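Local coordinates for protein 11S globulin (Wrightia tinctoria, PDB 5WXU) that probably serves as a hexameric seed storage protein, a nutrient reservoir, and binds the plant hormone auxin (indole-3-acetic acid), at residues A416-V420 / G421-V425; F438-Q442 / D443-S447. All blocks are in the same frame, centred on the assembly; numbering follows the deposited sequence.

Interaction 1 (A416-V420 / G421-V425); sequences ATALV and GRTSV
Val425 meets Ala418 where the chain leaves strand 416-418 and doubles back toward helix 425-428. Its N donates to Ala418 O at 2.9 Å, nearly straight at 170° and almost on the line of the carbonyl bond. CG1 of Val425 is set between the backbone N and carbonyl carbon (chi1 65°); this rotation puts CG1 3.3 Å from Ala418 O and alongside Leu419, touching CD2. The CA of Ser424 adds a CA-H...O contact to Ala418 O. Ala418 CB lies 3.9 Å from Thr423 OG1, and a water bridges Ala418 N and Thr423 O. Across the turn Ser424 CB packs against Val420 N at 3.6 Å, while a second water links Val420 O to Thr423 OG1. The bend is a type I turn from Gly421 to Ser424; at Gly421 a CB would strike Val420 O. Ser424 OG caps N of Arg427, which binds auxin in this protein, though none is bound to it in this chain. Thr423 touches a bound indoleacetic acid, while Phe226 and Val167 of a neighbouring subunit pack on Leu419 and Val425. Two bridging waters and one nearly straight backbone bond thus satisfy polar groups of a buried turn beside the hormone.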
loop_
_atom_site.group_PDB
_atom_site.type_symbol
_atom_site.label_atom_id
_atom_site.label_comp_id
_atom_site.label_asym_id
_atom_site.label_seq_id
_atom_site.Cartn_x
_atom_site.Cartn_y
_atom_site.Cartn_z
ATOM N N ALA B 416 -1.099 -18.722 -14.919
ATOM C CA ALA B 416 -1.137 -19.333 -16.231
ATOM C C ALA B 416 -2.595 -19.346 -16.636
ATOM O O ALA B 416 -3.509 -19.253 -15.800
ATOM C CB ALA B 416 -0.583 -20.705 -16.175
ATOM N N THR B 417 -2.806 -19.465 -17.930
ATOM C CA THR B 417 -4.171 -19.520 -18.481
ATOM C C THR B 417 -4.283 -20.881 -19.200
ATOM O O THR B 417 -3.405 -21.248 -20.008
ATOM C CB THR B 417 -4.420 -18.370 -19.431
ATOM O OG1 THR B 417 -4.331 -17.106 -18.715
ATOM C CG2 THR B 417 -5.771 -18.509 -20.042
ATOM N N ALA B 418 -5.296 -21.650 -18.821
ATOM C CA ALA B 418 -5.524 -22.982 -19.339
ATOM C C ALA B 418 -6.403 -22.939 -20.596
ATOM O O ALA B 418 -7.399 -22.166 -20.707
ATOM C CB ALA B 418 -6.176 -23.847 -18.280
ATOM N N LEU B 419 -6.099 -23.857 -21.494
ATOM C CA LEU B 419 -6.911 -24.128 -22.664
ATOM C C LEU B 419 -7.768 -25.397 -22.549
ATOM O O LEU B 419 -8.565 -25.689 -23.450
ATOM C CB LEU B 419 -5.969 -24.260 -23.867
ATOM C CG LEU B 419 -5.425 -22.943 -24.431
ATOM C CD1 LEU B 419 -4.244 -23.219 -25.308
ATOM C CD2 LEU B 419 -6.564 -22.308 -25.223
ATOM N N VAL B 420 -7.635 -26.140 -21.460
ATOM C CA VAL B 420 -8.344 -27.351 -21.181
ATOM C C VAL B 420 -8.701 -27.360 -19.713
ATOM O O VAL B 420 -7.916 -26.938 -18.894
ATOM C CB VAL B 420 -7.452 -28.567 -21.505
ATOM C CG1 VAL B 420 -8.070 -29.848 -20.965
ATOM C CG2 VAL B 420 -7.210 -28.666 -23.020
ATOM N N GLY B 421 -9.834 -27.979 -19.377
ATOM C CA GLY B 421 -10.198 -28.219 -17.975
ATOM C C GLY B 421 -11.198 -27.193 -17.460
ATOM O O GLY B 421 -11.635 -26.294 -18.174
ATOM N N ARG B 422 -11.537 -27.296 -16.201
ATOM C CA ARG B 422 -12.625 -26.461 -15.628
ATOM C C ARG B 422 -12.295 -25.021 -15.556
ATOM O O ARG B 422 -13.215 -24.214 -15.659
ATOM C CB ARG B 422 -13.154 -26.930 -14.268
ATOM C CG ARG B 422 -13.547 -28.359 -14.318
ATOM C CD ARG B 422 -14.480 -28.716 -13.190
ATOM N NE ARG B 422 -14.082 -28.408 -11.832
ATOM C CZ ARG B 422 -13.197 -29.088 -11.072
ATOM N NH1 ARG B 422 -12.420 -30.127 -11.567
ATOM N NH2 ARG B 422 -13.022 -28.670 -9.792
ATOM N N THR B 423 -10.996 -24.675 -15.508
ATOM C CA THR B 423 -10.601 -23.249 -15.496
ATOM C C THR B 423 -10.258 -22.738 -16.944
ATOM O O THR B 423 -9.664 -21.684 -17.130
ATOM C CB THR B 423 -9.398 -23.047 -14.600
ATOM O OG1 THR B 423 -8.312 -23.957 -15.004
ATOM C CG2 THR B 423 -9.784 -23.317 -13.160
ATOM N N SER B 424 -10.649 -23.485 -17.966
ATOM C CA SER B 424 -10.249 -23.121 -19.320
ATOM C C SER B 424 -10.890 -21.816 -19.840
ATOM O O SER B 424 -12.020 -21.439 -19.534
ATOM C CB SER B 424 -10.536 -24.268 -20.311
ATOM O OG SER B 424 -11.896 -24.245 -20.745
ATOM N N VAL B 425 -10.112 -21.131 -20.648
ATOM C CA VAL B 425 -10.609 -20.005 -21.444
ATOM C C VAL B 425 -11.684 -20.488 -22.451
ATOM O O VAL B 425 -12.592 -19.765 -22.751
ATOM C CB VAL B 425 -9.404 -19.296 -22.070
ATOM C CG1 VAL B 425 -8.700 -20.172 -23.043
ATOM C CG2 VAL B 425 -9.870 -18.058 -22.789
HETATM O O HOH W 1 -6.982 -20.750 -16.665
HETATM O O HOH W 2 -7.902 -26.552 -16.163
#

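Interaction 2 (F438-Q442 / D443-S447); sequences FQLTQ and DEARS
Glu444 reaches back across Thr441 at the start of helix 442-450. Its CB rests on Leu440 CB at 3.8 Å and lies near Thr441 O; CG passes Thr441 OG1 at 3.3 Å. CG stands anti to the carbonyl carbon (chi1 -78°) and the chain then extends, which carries the carboxylate back along the preceding loop. There OE1 takes Thr441 N at 2.9 Å through its anti lone pair, in a nearly straight bond of 175°, and a water linked to Gln439 O also donates to it. OE2 turns to a salt bridge with Lys247 of a neighbouring subunit. In return Glu444 N gives a weak bond to Thr441 OG1, at 3.4 Å, completing the capping box in which Thr441 is the N-cap. Next to it, Leu440 CD1 packs on Ala445 CA, and Ala445 N bonds to Thr441 O.

One turn of helix links Gln442 to Arg446, side by side. Arg446 NH2 donates in the guanidinium plane to a lone pair of Gln442 OE1 at 2.9 Å, although the amide and guanidinium planes stand 51° apart. A leucine in place of Arg446 would probably leave Gln442 OE1 without this donor and free the amide to turn. The same NH2 bonds to Arg145 O of the neighbouring subunit.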
loop_
_atom_site.group_PDB
_atom_site.type_symbol
_atom_site.label_atom_id
_atom_site.label_comp_id
_atom_site.label_asym_id
_atom_site.label_seq_id
_atom_site.Cartn_x
_atom_site.Cartn_y
_atom_site.Cartn_z
ATOM N N PHE B 438 -14.501 -21.785 -35.152
ATOM C CA PHE B 438 -13.888 -23.073 -35.455
ATOM C C PHE B 438 -14.708 -23.897 -36.465
ATOM O O PHE B 438 -14.192 -24.897 -36.944
ATOM C CB PHE B 438 -13.732 -23.965 -34.218
ATOM C CG PHE B 438 -12.883 -23.352 -33.094
ATOM C CD1 PHE B 438 -11.799 -22.544 -33.385
ATOM C CD2 PHE B 438 -13.202 -23.652 -31.770
ATOM C CE1 PHE B 438 -11.022 -22.015 -32.304
ATOM C CE2 PHE B 438 -12.461 -23.135 -30.718
ATOM C CZ PHE B 438 -11.383 -22.329 -30.981
ATOM N N GLN B 439 -15.885 -23.415 -36.834
ATOM C CA GLN B 439 -16.794 -24.134 -37.721
ATOM C C GLN B 439 -17.160 -25.522 -37.187
ATOM O O GLN B 439 -17.053 -26.566 -37.869
ATOM C CB GLN B 439 -16.194 -24.092 -39.137
ATOM C CG GLN B 439 -16.157 -22.644 -39.644
ATOM C CD GLN B 439 -15.847 -22.529 -41.099
ATOM O OE1 GLN B 439 -14.845 -23.086 -41.571
ATOM N NE2 GLN B 439 -16.704 -21.830 -41.826
ATOM N N LEU B 440 -17.571 -25.512 -35.931
ATOM C CA LEU B 440 -18.023 -26.689 -35.234
ATOM C C LEU B 440 -19.531 -26.659 -35.127
ATOM O O LEU B 440 -20.200 -25.603 -35.148
ATOM C CB LEU B 440 -17.467 -26.722 -33.793
ATOM C CG LEU B 440 -15.954 -26.737 -33.631
ATOM C CD1 LEU B 440 -15.513 -26.754 -32.153
ATOM C CD2 LEU B 440 -15.355 -27.917 -34.319
ATOM N N THR B 441 -20.088 -27.863 -34.949
ATOM C CA THR B 441 -21.428 -27.984 -34.542
ATOM C C THR B 441 -21.485 -27.746 -33.063
ATOM O O THR B 441 -20.444 -27.850 -32.314
ATOM C CB THR B 441 -21.992 -29.432 -34.892
ATOM O OG1 THR B 441 -21.201 -30.402 -34.207
ATOM C CG2 THR B 441 -21.901 -29.704 -36.387
ATOM N N GLN B 442 -22.709 -27.466 -32.606
ATOM C CA GLN B 442 -22.963 -27.322 -31.177
ATOM C C GLN B 442 -22.395 -28.461 -30.324
ATOM O O GLN B 442 -21.806 -28.203 -29.258
ATOM C CB GLN B 442 -24.465 -27.164 -30.924
ATOM C CG GLN B 442 -24.783 -26.506 -29.618
ATOM C CD GLN B 442 -26.263 -26.307 -29.432
ATOM O OE1 GLN B 442 -26.758 -26.401 -28.312
ATOM N NE2 GLN B 442 -26.990 -26.058 -30.537
ATOM N N ASP B 443 -22.568 -29.744 -30.770
ATOM C CA ASP B 443 -22.123 -30.850 -29.964
ATOM C C ASP B 443 -20.597 -30.959 -29.922
ATOM O O ASP B 443 -19.982 -31.310 -28.871
ATOM C CB ASP B 443 -22.767 -32.180 -30.431
ATOM C CG ASP B 443 -24.258 -32.295 -30.031
ATOM O OD1 ASP B 443 -24.639 -31.936 -28.869
ATOM O OD2 ASP B 443 -25.050 -32.786 -30.878
ATOM N N GLU B 444 -19.962 -30.621 -31.031
ATOM C CA GLU B 444 -18.487 -30.620 -31.136
ATOM C C GLU B 444 -17.898 -29.551 -30.150
ATOM O O GLU B 444 -16.927 -29.790 -29.436
ATOM C CB GLU B 444 -18.034 -30.288 -32.498
ATOM C CG GLU B 444 -18.157 -31.471 -33.459
ATOM C CD GLU B 444 -17.819 -31.100 -34.867
ATOM O OE1 GLU B 444 -18.407 -30.128 -35.362
ATOM O OE2 GLU B 444 -16.923 -31.712 -35.468
ATOM N N ALA B 445 -18.573 -28.436 -30.113
ATOM C CA ALA B 445 -18.129 -27.314 -29.248
ATOM C C ALA B 445 -18.407 -27.658 -27.816
ATOM O O ALA B 445 -17.592 -27.356 -26.984
ATOM C CB ALA B 445 -18.830 -26.051 -29.644
ATOM N N ARG B 446 -19.533 -28.311 -27.497
ATOM C CA ARG B 446 -19.726 -28.779 -26.110
ATOM C C ARG B 446 -18.659 -29.737 -25.671
ATOM O O ARG B 446 -18.162 -29.629 -24.561
ATOM C CB ARG B 446 -21.077 -29.449 -25.912
ATOM C CG ARG B 446 -22.159 -28.490 -25.784
ATOM C CD ARG B 446 -23.485 -29.212 -25.543
ATOM N NE ARG B 446 -24.461 -28.218 -25.930
ATOM C CZ ARG B 446 -24.870 -27.226 -25.140
ATOM N NH1 ARG B 446 -24.466 -27.148 -23.865
ATOM N NH2 ARG B 446 -25.730 -26.328 -25.619
ATOM N N SER B 447 -18.342 -30.734 -26.516
ATOM C CA SER B 447 -17.312 -31.668 -26.194
ATOM C C SER B 447 -16.041 -30.938 -25.896
ATOM O O SER B 447 -15.329 -31.262 -24.937
ATOM C CB SER B 447 -17.073 -32.661 -27.339
ATOM O OG SER B 447 -18.225 -33.524 -27.502
HETATM O O HOH W 3 -18.094 -29.346 -37.901
#

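How the interactions relate
Followed from the N terminus, the chain reaches interaction 1 first, at the end of strand 416-418, which pairs with strand 343-349 in the C-terminal cupin domain. That contact closes a tight turn leading into helix 425-428. Helix 431-438 comes next, and interaction 2 then closes the bend from it into helix 442-450. The two loops follow in series, neither nested nor crossed. The centres of interaction 1 and interaction 2 are about 17 Å apart. The nearest atoms of interaction 1 and interaction 2 are about 8 Å apart, without touching. Interaction 1 therefore joins the sheet to the helical region, and interaction 2 joins two helices within that region. Both also meet the same neighbouring subunit of the hexamer.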